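Local atomic coordinates of transcriptional regulator (NtrC family) (Aquifex aeolicus, PDB entry 3DZD), a protein that probably couples ATP hydrolysis by its AAA+ domain to the activation of sigma54-dependent transcription, under the control of a receiver domain. Residues I167-I172 / G180-L185; L311-L316 / E333-L338; Q341-K344 / E349-N352. One frame throughout, in Å; residues are numbered along the deposited sequence.

In the fold
All three contacts border the bound ADP, one from the core and two from the lid of the AAA+ module. Contact 1 lies in the P-loop NTPase core, where helix 165-176 packs on strand 182-186; contacts 2 and 3 belong to the helical lid. The centre of contact 1 is about 28 Å from that of contact 2 and 24 Å from that of contact 3, with nearest atoms about 7 and 9 Å apart, and the nucleotide is touched from both sides of this gap. Within the lid the two contacts, with centres 11 Å apart, meet directly: Leu311 packs on Leu350, Phe315 on Lys351, and Trp343 NE1 probably bonds to Leu338 O.

Contact 1. Residues I167-I172 / G180-L185; sequences IVARLI and GAFVDL. With ADP (adenosine-5'-diphosphate), chain C.
In the P-loop NTPase core of the AAA+ domain, the helix that carries Ile167 to Ile172 packs along an outermost strand of the chain's parallel sheet through Arg170 and Phe182. The axes run nearly antiparallel, at 155°, and come within 10.0 Å. Phe182 CG lies anti to the backbone N (chi1 -178°), which directs the ring at the helix; Arg170 CG sits above the ring centre in a CH-pi contact, 3.8 Å from the Phe182 centroid. The arginine chain then runs extended across the ring, and Phe182 CD2 lies over a face of its guanidinium, tilted 42° to the aromatic plane, 3.2 Å from Arg170 NH1. Ala169 CB touches Phe182 CZ. A water in the guanidinium plane accepts from Arg170 NH1 and donates to Phe182 O. On the other side of the helix, Ile167 CD1 meets the adenine at ADP C4. Glu166 holds Arg170 NE in a salt bridge, while Asp184 OD2 stays 4.0 Å from Arg170 NH2. Replacing Arg170 by an alanine would probably uncover the Phe182 face and leave Glu166 without its salt-bridge mate, close to the like charge of Asp184. The arginine thus covers the ring with both chain and guanidinium and probably eases the closeness of the two acids.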
loop_
_atom_site.group_PDB
_atom_site.type_symbol
_atom_site.label_atom_id
_atom_site.label_comp_id
_atom_site.label_asym_id
_atom_site.label_seq_id
_atom_site.Cartn_x
_atom_site.Cartn_y
_atom_site.Cartn_z
ATOM N N ILE A 167 13.528 11.599 -1.104
ATOM C CA ILE A 167 12.527 12.435 -0.452
ATOM C C ILE A 167 11.965 13.460 -1.424
ATOM O O ILE A 167 10.755 13.672 -1.481
ATOM C CB ILE A 167 13.085 13.197 0.742
ATOM C CG1 ILE A 167 13.456 12.232 1.872
ATOM C CG2 ILE A 167 12.075 14.212 1.214
ATOM C CD1 ILE A 167 13.813 12.933 3.171
ATOM N N VAL A 168 12.845 14.114 -2.176
ATOM C CA VAL A 168 12.399 15.132 -3.105
ATOM C C VAL A 168 11.476 14.504 -4.151
ATOM O O VAL A 168 10.440 15.076 -4.507
ATOM C CB VAL A 168 13.581 15.833 -3.799
ATOM C CG1 VAL A 168 13.069 16.845 -4.817
ATOM C CG2 VAL A 168 14.477 16.502 -2.773
ATOM N N ALA A 169 11.864 13.326 -4.630
ATOM C CA ALA A 169 11.086 12.576 -5.612
ATOM C C ALA A 169 9.670 12.234 -5.113
ATOM O O ALA A 169 8.694 12.395 -5.849
ATOM C CB ALA A 169 11.836 11.320 -6.031
ATOM N N ARG A 170 9.555 11.773 -3.872
ATOM C CA ARG A 170 8.242 11.501 -3.277
ATOM C C ARG A 170 7.423 12.765 -3.114
ATOM O O ARG A 170 6.209 12.768 -3.336
ATOM C CB ARG A 170 8.378 10.800 -1.926
ATOM C CG ARG A 170 8.763 9.337 -2.045
ATOM C CD ARG A 170 8.808 8.649 -0.692
ATOM N NE ARG A 170 9.337 7.293 -0.842
ATOM C CZ ARG A 170 8.617 6.255 -1.268
ATOM N NH1 ARG A 170 7.330 6.419 -1.576
ATOM N NH2 ARG A 170 9.177 5.057 -1.381
ATOM N N LEU A 171 8.090 13.842 -2.715
ATOM C CA LEU A 171 7.423 15.125 -2.598
ATOM C C LEU A 171 6.827 15.491 -3.937
ATOM O O LEU A 171 5.652 15.844 -4.020
ATOM C CB LEU A 171 8.395 16.207 -2.126
ATOM C CG LEU A 171 8.795 16.073 -0.650
ATOM C CD1 LEU A 171 9.774 17.170 -0.232
ATOM C CD2 LEU A 171 7.556 16.079 0.253
ATOM N N ILE A 172 7.638 15.392 -4.989
ATOM C CA ILE A 172 7.202 15.740 -6.342
ATOM C C ILE A 172 5.979 14.915 -6.742
ATOM O O ILE A 172 4.997 15.457 -7.238
ATOM C CB ILE A 172 8.335 15.524 -7.383
ATOM C CG1 ILE A 172 9.422 16.599 -7.240
ATOM C CG2 ILE A 172 7.775 15.511 -8.799
ATOM C CD1 ILE A 172 10.695 16.281 -7.995
ATOM N N GLY A 180 -1.621 7.031 -9.404
ATOM C CA GLY A 180 -0.866 5.795 -9.435
ATOM C C GLY A 180 0.216 5.748 -8.370
ATOM O O GLY A 180 0.404 6.702 -7.616
ATOM N N ALA A 181 0.945 4.637 -8.329
ATOM C CA ALA A 181 1.907 4.379 -7.265
ATOM C C ALA A 181 3.257 5.051 -7.495
ATOM O O ALA A 181 3.589 5.458 -8.616
ATOM C CB ALA A 181 2.097 2.875 -7.085
ATOM N N PHE A 182 4.023 5.158 -6.411
ATOM C CA PHE A 182 5.411 5.601 -6.471
ATOM C C PHE A 182 6.278 4.359 -6.488
ATOM O O PHE A 182 6.392 3.655 -5.487
ATOM C CB PHE A 182 5.767 6.484 -5.271
ATOM C CG PHE A 182 7.185 7.024 -5.305
ATOM C CD1 PHE A 182 7.472 8.230 -5.944
ATOM C CD2 PHE A 182 8.232 6.328 -4.689
ATOM C CE1 PHE A 182 8.772 8.729 -5.974
ATOM C CE2 PHE A 182 9.536 6.819 -4.719
ATOM C CZ PHE A 182 9.808 8.021 -5.360
ATOM N N VAL A 183 6.867 4.081 -7.641
ATOM C CA VAL A 183 7.699 2.904 -7.820
ATOM C C VAL A 183 9.164 3.336 -7.871
ATOM O O VAL A 183 9.561 4.089 -8.755
ATOM C CB VAL A 183 7.331 2.193 -9.136
ATOM C CG1 VAL A 183 8.202 0.976 -9.360
ATOM C CG2 VAL A 183 5.868 1.809 -9.128
ATOM N N ASP A 184 9.979 2.899 -6.920
ATOM C CA ASP A 184 11.393 3.232 -7.022
ATOM C C ASP A 184 12.251 2.035 -7.415
ATOM O O ASP A 184 12.083 0.930 -6.907
ATOM C CB ASP A 184 11.917 3.948 -5.774
ATOM C CG ASP A 184 11.980 3.053 -4.554
ATOM O OD1 ASP A 184 11.752 1.833 -4.685
ATOM O OD2 ASP A 184 12.266 3.586 -3.455
ATOM N N LEU A 185 13.142 2.268 -8.369
ATOM C CA LEU A 185 14.090 1.254 -8.799
ATOM C C LEU A 185 15.517 1.744 -8.568
ATOM O O LEU A 185 15.903 2.820 -9.042
ATOM C CB LEU A 185 13.887 0.921 -10.276
ATOM C CG LEU A 185 14.927 -0.043 -10.850
ATOM C CD1 LEU A 185 15.060 -1.281 -9.954
ATOM C CD2 LEU A 185 14.587 -0.446 -12.275
HETATM P PB ADP C . 19.720 9.614 -1.378
HETATM O O1B ADP C . 18.326 9.263 -1.859
HETATM O O2B ADP C . 20.780 8.591 -1.724
HETATM O O3B ADP C . 20.162 11.004 -1.723
HETATM P PA ADP C . 18.465 9.161 1.199
HETATM O O1A ADP C . 17.434 10.249 1.315
HETATM O O2A ADP C . 17.989 7.791 0.761
HETATM O O3A ADP C . 19.669 9.680 0.245
HETATM O "O5'" ADP C . 19.190 8.990 2.625
HETATM C "C5'" ADP C . 18.946 9.910 3.680
HETATM C "C4'" ADP C . 18.284 9.250 4.873
HETATM O "O4'" ADP C . 17.955 10.305 5.768
HETATM C "C3'" ADP C . 16.942 8.665 4.484
HETATM O "O3'" ADP C . 16.536 7.737 5.494
HETATM C "C2'" ADP C . 15.969 9.812 4.544
HETATM O "O2'" ADP C . 14.766 9.296 5.117
HETATM C "C1'" ADP C . 16.611 10.759 5.537
HETATM N N9 ADP C . 16.670 12.142 5.019
HETATM C C8 ADP C . 17.443 12.563 4.001
HETATM N N7 ADP C . 17.300 13.885 3.784
HETATM C C5 ADP C . 16.413 14.336 4.687
HETATM C C6 ADP C . 15.803 15.646 4.999
HETATM N N6 ADP C . 16.136 16.755 4.286
HETATM N N1 ADP C . 14.923 15.696 6.017
HETATM C C2 ADP C . 14.604 14.595 6.724
HETATM N N3 ADP C . 15.110 13.371 6.493
HETATM C C4 ADP C . 16.004 13.186 5.503
HETATM O O HOH W 1 5.905 3.677 -2.582
#

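Contact 2. Residues L311-L316 / E333-L338; sequences LAEYFL and ETKEYL. With ADP (adenosine-5'-diphosphate), chain C.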
loop_
_atom_site.group_PDB
_atom_site.type_symbol
_atom_site.label_atom_id
_atom_site.label_comp_id
_atom_site.label_asym_id
_atom_site.label_seq_id
_atom_site.Cartn_x
_atom_site.Cartn_y
_atom_site.Cartn_z
ATOM N N LEU A 311 18.646 18.752 11.486
ATOM C CA LEU A 311 18.503 17.358 11.153
ATOM C C LEU A 311 18.843 16.475 12.356
ATOM O O LEU A 311 18.145 15.487 12.635
ATOM C CB LEU A 311 19.384 17.023 9.951
ATOM C CG LEU A 311 18.824 17.548 8.627
ATOM C CD1 LEU A 311 19.882 17.627 7.532
ATOM C CD2 LEU A 311 17.641 16.677 8.190
ATOM N N ALA A 312 19.910 16.835 13.066
ATOM C CA ALA A 312 20.332 16.078 14.236
ATOM C C ALA A 312 19.222 16.043 15.281
ATOM O O ALA A 312 18.937 14.998 15.870
ATOM C CB ALA A 312 21.612 16.671 14.835
ATOM N N GLU A 313 18.611 17.197 15.518
ATOM C CA GLU A 313 17.556 17.305 16.509
ATOM C C GLU A 313 16.338 16.509 16.060
ATOM O O GLU A 313 15.656 15.891 16.871
ATOM C CB GLU A 313 17.197 18.775 16.738
ATOM C CG GLU A 313 18.290 19.549 17.461
ATOM C CD GLU A 313 18.061 21.049 17.462
ATOM O OE1 GLU A 313 17.344 21.555 16.569
ATOM O OE2 GLU A 313 18.612 21.726 18.359
ATOM N N TYR A 314 16.086 16.515 14.757
ATOM C CA TYR A 314 14.960 15.790 14.191
ATOM C C TYR A 314 15.163 14.282 14.356
ATOM O O TYR A 314 14.220 13.547 14.677
ATOM C CB TYR A 314 14.782 16.174 12.719
ATOM C CG TYR A 314 13.930 15.229 11.887
ATOM C CD1 TYR A 314 12.548 15.368 11.824
ATOM C CD2 TYR A 314 14.517 14.227 11.136
ATOM C CE1 TYR A 314 11.776 14.511 11.057
ATOM C CE2 TYR A 314 13.760 13.371 10.370
ATOM C CZ TYR A 314 12.395 13.515 10.334
ATOM O OH TYR A 314 11.664 12.653 9.555
ATOM N N PHE A 315 16.392 13.819 14.138
ATOM C CA PHE A 315 16.679 12.391 14.257
ATOM C C PHE A 315 16.746 11.969 15.727
ATOM O O PHE A 315 16.244 10.914 16.103
ATOM C CB PHE A 315 17.971 12.016 13.508
ATOM C CG PHE A 315 17.844 12.082 12.003
ATOM C CD1 PHE A 315 16.834 11.386 11.343
ATOM C CD2 PHE A 315 18.727 12.845 11.246
ATOM C CE1 PHE A 315 16.703 11.456 9.958
ATOM C CE2 PHE A 315 18.614 12.906 9.865
ATOM C CZ PHE A 315 17.600 12.221 9.216
ATOM N N LEU A 316 17.367 12.804 16.550
ATOM C CA LEU A 316 17.491 12.531 17.974
ATOM C C LEU A 316 16.115 12.359 18.614
ATOM O O LEU A 316 15.921 11.471 19.437
ATOM C CB LEU A 316 18.252 13.659 18.665
ATOM C CG LEU A 316 18.437 13.521 20.176
ATOM C CD1 LEU A 316 19.361 12.353 20.495
ATOM C CD2 LEU A 316 18.974 14.818 20.770
ATOM N N GLU A 333 28.208 21.410 23.089
ATOM C CA GLU A 333 29.445 20.803 22.632
ATOM C C GLU A 333 29.196 19.953 21.390
ATOM O O GLU A 333 29.942 20.035 20.411
ATOM C CB GLU A 333 30.061 19.943 23.739
ATOM C CG GLU A 333 30.918 20.720 24.734
ATOM C CD GLU A 333 30.121 21.706 25.587
ATOM O OE1 GLU A 333 28.905 21.484 25.805
ATOM O OE2 GLU A 333 30.723 22.701 26.050
ATOM N N THR A 334 28.144 19.138 21.451
ATOM C CA THR A 334 27.750 18.268 20.344
ATOM C C THR A 334 27.459 19.069 19.073
ATOM O O THR A 334 27.945 18.730 17.991
ATOM C CB THR A 334 26.513 17.419 20.712
ATOM O OG1 THR A 334 26.858 16.488 21.749
ATOM C CG2 THR A 334 25.993 16.662 19.497
ATOM N N LYS A 335 26.675 20.136 19.211
ATOM C CA LYS A 335 26.348 20.993 18.077
ATOM C C LYS A 335 27.612 21.503 17.384
ATOM O O LYS A 335 27.713 21.460 16.149
ATOM C CB LYS A 335 25.462 22.157 18.515
ATOM C CG LYS A 335 24.054 21.734 18.875
ATOM C CD LYS A 335 23.272 22.880 19.492
ATOM C CE LYS A 335 21.894 22.423 19.941
ATOM N NZ LYS A 335 21.164 23.508 20.646
ATOM N N GLU A 336 28.577 21.960 18.179
ATOM C CA GLU A 336 29.853 22.418 17.642
ATOM C C GLU A 336 30.543 21.301 16.873
ATOM O O GLU A 336 31.039 21.512 15.761
ATOM C CB GLU A 336 30.767 22.919 18.763
ATOM C CG GLU A 336 31.939 23.776 18.278
ATOM C CD GLU A 336 31.511 25.188 17.878
ATOM O OE1 GLU A 336 30.290 25.473 17.896
ATOM O OE2 GLU A 336 32.395 26.017 17.549
ATOM N N TYR A 337 30.566 20.112 17.464
ATOM C CA TYR A 337 31.214 18.962 16.845
ATOM C C TYR A 337 30.625 18.611 15.479
ATOM O O TYR A 337 31.368 18.334 14.539
ATOM C CB TYR A 337 31.129 17.749 17.767
ATOM C CG TYR A 337 31.594 16.451 17.136
ATOM C CD1 TYR A 337 32.923 16.045 17.233
ATOM C CD2 TYR A 337 30.708 15.627 16.451
ATOM C CE1 TYR A 337 33.356 14.857 16.664
ATOM C CE2 TYR A 337 31.135 14.433 15.874
ATOM C CZ TYR A 337 32.461 14.059 15.990
ATOM O OH TYR A 337 32.902 12.888 15.421
ATOM N N LEU A 338 29.297 18.603 15.380
ATOM C CA LEU A 338 28.617 18.274 14.125
ATOM C C LEU A 338 29.002 19.268 13.019
ATOM O O LEU A 338 29.280 18.880 11.880
ATOM C CB LEU A 338 27.102 18.269 14.323
ATOM C CG LEU A 338 26.492 17.229 15.276
ATOM C CD1 LEU A 338 25.018 17.496 15.503
ATOM C CD2 LEU A 338 26.687 15.814 14.755
HETATM P PB ADP C . 19.720 9.614 -1.378
HETATM O O1B ADP C . 18.326 9.263 -1.859
HETATM O O2B ADP C . 20.780 8.591 -1.724
HETATM O O3B ADP C . 20.162 11.004 -1.723
HETATM P PA ADP C . 18.465 9.161 1.199
HETATM O O1A ADP C . 17.434 10.249 1.315
HETATM O O2A ADP C . 17.989 7.791 0.761
HETATM O O3A ADP C . 19.669 9.680 0.245
HETATM O "O5'" ADP C . 19.190 8.990 2.625
HETATM C "C5'" ADP C . 18.946 9.910 3.680
HETATM C "C4'" ADP C . 18.284 9.250 4.873
HETATM O "O4'" ADP C . 17.955 10.305 5.768
HETATM C "C3'" ADP C . 16.942 8.665 4.484
HETATM O "O3'" ADP C . 16.536 7.737 5.494
HETATM C "C2'" ADP C . 15.969 9.812 4.544
HETATM O "O2'" ADP C . 14.766 9.296 5.117
HETATM C "C1'" ADP C . 16.611 10.759 5.537
HETATM N N9 ADP C . 16.670 12.142 5.019
HETATM C C8 ADP C . 17.443 12.563 4.001
HETATM N N7 ADP C . 17.300 13.885 3.784
HETATM C C5 ADP C . 16.413 14.336 4.687
HETATM C C6 ADP C . 15.803 15.646 4.999
HETATM N N6 ADP C . 16.136 16.755 4.286
HETATM N N1 ADP C . 14.923 15.696 6.017
HETATM C C2 ADP C . 14.604 14.595 6.724
HETATM N N3 ADP C . 15.110 13.371 6.493
HETATM C C4 ADP C . 16.004 13.186 5.503
#
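Ala312 and Leu338, with Glu313 close behind, account for most of the small surface, 108 Å² in all, buried where residues 311-316 face residues 333-338. Ala312 CB points at the opposite helix and meets one branch of the leucine, Leu338 CD1, at 3.6 Å. Their CA atoms, 8.6 Å apart, form the nearest backbone pair of the two segments. The small Ala312 side chain leaves Leu338 to fill most of the interval: with CG anti to the carbonyl carbon (chi1 -64°), the leucine is directed across to Ala312 and CD1 leads.

One turn nearer the start of helix 332-339, the polar margin is formed by Glu313 and Lys335. Both chains are extended beyond CG and cross at about a right angle, so that Glu313 OE2 comes 3.7 Å from Lys335 CE. The salt bridge to Lys335 NZ is long, at 3.9 Å, and probably contributes less than a close pair would. Lys335 NZ also forms a salt bridge with Glu332 of its own helix, which probably competes with the long pair to Glu313.

Helix 307-322 also serves the nucleotide. Leu311 CD2 lies 3.6 Å from ADP N1, and Tyr314 CE2 and Phe315 CZ approach the purine at ADP C2 and N3. Leu330, in the loop before helix 332-339, covers Ala312 and Glu313. Val308 and Ile309 extend the apolar seam along Leu338, while helix 346-359 packs against Leu311, Phe315 and Leu316, so that helix 307-322 lies between helix 332-339 and the adenine while both it and helix 346-359 reach the ADP.

Contact 3. Residues Q341-K344 / E349-N352; sequences QEWK and ELKN. With ADP (adenosine-5'-diphosphate), chain C.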
loop_
_atom_site.group_PDB
_atom_site.type_symbol
_atom_site.label_atom_id
_atom_site.label_comp_id
_atom_site.label_asym_id
_atom_site.label_seq_id
_atom_site.Cartn_x
_atom_site.Cartn_y
_atom_site.Cartn_z
ATOM N N GLN A 341 32.176 18.662 10.976
ATOM C CA GLN A 341 32.321 17.450 10.177
ATOM C C GLN A 341 32.106 17.718 8.686
ATOM O O GLN A 341 31.405 18.649 8.306
ATOM C CB GLN A 341 31.384 16.340 10.683
ATOM C CG GLN A 341 31.571 16.029 12.166
ATOM C CD GLN A 341 33.026 15.739 12.528
ATOM O OE1 GLN A 341 33.607 14.754 12.055
ATOM N NE2 GLN A 341 33.617 16.587 13.378
ATOM N N GLU A 342 32.724 16.883 7.858
ATOM C CA GLU A 342 32.577 16.954 6.413
ATOM C C GLU A 342 31.304 16.278 5.895
ATOM O O GLU A 342 30.693 16.762 4.945
ATOM C CB GLU A 342 33.796 16.334 5.742
ATOM C CG GLU A 342 34.999 17.239 5.810
ATOM C CD GLU A 342 34.813 18.446 4.931
ATOM O OE1 GLU A 342 34.436 18.243 3.754
ATOM O OE2 GLU A 342 35.034 19.584 5.412
ATOM N N TRP A 343 30.928 15.159 6.514
ATOM C CA TRP A 343 29.759 14.389 6.111
ATOM C C TRP A 343 29.857 13.904 4.677
ATOM O O TRP A 343 29.007 14.227 3.850
ATOM C CB TRP A 343 28.477 15.197 6.299
ATOM C CG TRP A 343 28.327 15.776 7.669
ATOM C CD1 TRP A 343 28.354 17.094 8.006
ATOM C CD2 TRP A 343 28.121 15.055 8.884
ATOM N NE1 TRP A 343 28.171 17.242 9.354
ATOM C CE2 TRP A 343 28.036 16.003 9.921
ATOM C CE3 TRP A 343 28.013 13.701 9.201
ATOM C CZ2 TRP A 343 27.844 15.643 11.248
ATOM C CZ3 TRP A 343 27.823 13.343 10.521
ATOM C CH2 TRP A 343 27.738 14.312 11.529
ATOM N N LYS A 344 30.884 13.120 4.375
ATOM C CA LYS A 344 31.021 12.565 3.028
ATOM C C LYS A 344 29.826 11.675 2.663
ATOM O O LYS A 344 29.476 11.530 1.492
ATOM C CB LYS A 344 32.330 11.789 2.880
ATOM C CG LYS A 344 32.511 11.195 1.494
ATOM C CD LYS A 344 33.905 10.626 1.293
ATOM C CE LYS A 344 34.123 10.207 -0.155
ATOM N NZ LYS A 344 35.472 9.613 -0.365
ATOM N N GLU A 349 24.852 9.489 6.525
ATOM C CA GLU A 349 25.859 9.396 7.580
ATOM C C GLU A 349 25.351 9.989 8.905
ATOM O O GLU A 349 25.400 9.327 9.943
ATOM C CB GLU A 349 27.166 10.073 7.151
ATOM C CG GLU A 349 28.307 9.891 8.163
ATOM C CD GLU A 349 29.600 10.595 7.768
ATOM O OE1 GLU A 349 29.819 10.867 6.564
ATOM O OE2 GLU A 349 30.406 10.884 8.675
ATOM N N LEU A 350 24.856 11.226 8.863
ATOM C CA LEU A 350 24.324 11.876 10.060
ATOM C C LEU A 350 23.236 11.054 10.752
ATOM O O LEU A 350 23.258 10.898 11.968
ATOM C CB LEU A 350 23.767 13.262 9.737
ATOM C CG LEU A 350 23.156 14.030 10.916
ATOM C CD1 LEU A 350 24.203 14.470 11.926
ATOM C CD2 LEU A 350 22.383 15.232 10.419
ATOM N N LYS A 351 22.286 10.535 9.980
ATOM C CA LYS A 351 21.167 9.816 10.563
ATOM C C LYS A 351 21.683 8.610 11.334
ATOM O O LYS A 351 21.361 8.413 12.504
ATOM C CB LYS A 351 20.173 9.357 9.489
ATOM C CG LYS A 351 18.879 8.828 10.078
ATOM C CD LYS A 351 17.950 8.194 9.046
ATOM C CE LYS A 351 18.467 6.838 8.600
ATOM N NZ LYS A 351 17.354 6.005 8.057
ATOM N N ASN A 352 22.493 7.811 10.659
ATOM C CA ASN A 352 23.043 6.629 11.261
ATOM C C ASN A 352 23.894 6.953 12.481
ATOM O O ASN A 352 23.906 6.199 13.447
ATOM C CB ASN A 352 23.863 5.858 10.240
ATOM C CG ASN A 352 24.723 4.798 10.885
ATOM O OD1 ASN A 352 25.813 5.081 11.369
ATOM N ND2 ASN A 352 24.230 3.570 10.897
HETATM P PB ADP C . 19.720 9.614 -1.378
HETATM O O1B ADP C . 18.326 9.263 -1.859
HETATM O O2B ADP C . 20.780 8.591 -1.724
HETATM O O3B ADP C . 20.162 11.004 -1.723
HETATM P PA ADP C . 18.465 9.161 1.199
HETATM O O1A ADP C . 17.434 10.249 1.315
HETATM O O2A ADP C . 17.989 7.791 0.761
HETATM O O3A ADP C . 19.669 9.680 0.245
HETATM O "O5'" ADP C . 19.190 8.990 2.625
HETATM C "C5'" ADP C . 18.946 9.910 3.680
HETATM C "C4'" ADP C . 18.284 9.250 4.873
HETATM O "O4'" ADP C . 17.955 10.305 5.768
HETATM C "C3'" ADP C . 16.942 8.665 4.484
HETATM O "O3'" ADP C . 16.536 7.737 5.494
HETATM C "C2'" ADP C . 15.969 9.812 4.544
HETATM O "O2'" ADP C . 14.766 9.296 5.117
HETATM C "C1'" ADP C . 16.611 10.759 5.537
HETATM N N9 ADP C . 16.670 12.142 5.019
HETATM C C8 ADP C . 17.443 12.563 4.001
HETATM N N7 ADP C . 17.300 13.885 3.784
HETATM C C5 ADP C . 16.413 14.336 4.687
HETATM C C6 ADP C . 15.803 15.646 4.999
HETATM N N6 ADP C . 16.136 16.755 4.286
HETATM N N1 ADP C . 14.923 15.696 6.017
HETATM C C2 ADP C . 14.604 14.595 6.724
HETATM N N3 ADP C . 15.110 13.371 6.493
HETATM C C4 ADP C . 16.004 13.186 5.503
HETATM O O HOH W 2 31.925 13.260 8.360
#
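Trp343 is wedged against the first turns of helix 346-359, where Leu350 and Glu349 receive it. Leu350 CB lies over one face of the indole, toward its rim, and the branch Leu350 CD1 touches Trp343 CH2 at 3.6 Å. The opposite face is covered near the rim by Gln341 CB from the same loop and by a water. Glu349 CG reaches the indole edge in the ring plane. Beyond it the carboxylate is turned 62° from the indole, and Glu349 OE2 approaches Trp343 CE3 at 3.7 Å.

With CG anti to its backbone N (chi1 -175°) and the chain extended, Glu349 stretches from the helix back over the loop backbone. Its OE1 accepts a hydrogen bond from Gly345 N and lies 3.6 Å from Trp343 CA. The water that covers the indole accepts from Trp343 N at 2.8 Å and donates to Glu349 OE2 at 2.8 Å. Both carboxylate oxygens are therefore engaged with the backbone of the turn, one directly and one through water.

Further partners from the rest of the lid hold the indole in place. Trp343 NE1 makes a weak hydrogen bond to Leu338 O near the end of helix 332-339, and Val308 and Leu301 pack on the ring. Trp343 has positive phi and psi, a left-handed backbone conformation that helps to turn the chain between the helices. Farther along helix 346-359, Lys351 NZ donates a 3.2 Å hydrogen bond to ADP O3', and Asn352 bonds to Glu355 and Asn352 of the second subunit. The loop joining helices 332-339 and 346-359 is part of the helical lid of an AAA+ ATPase; here the second helix carries the packing with Trp343, the bond to the ribose and the contact with the second subunit.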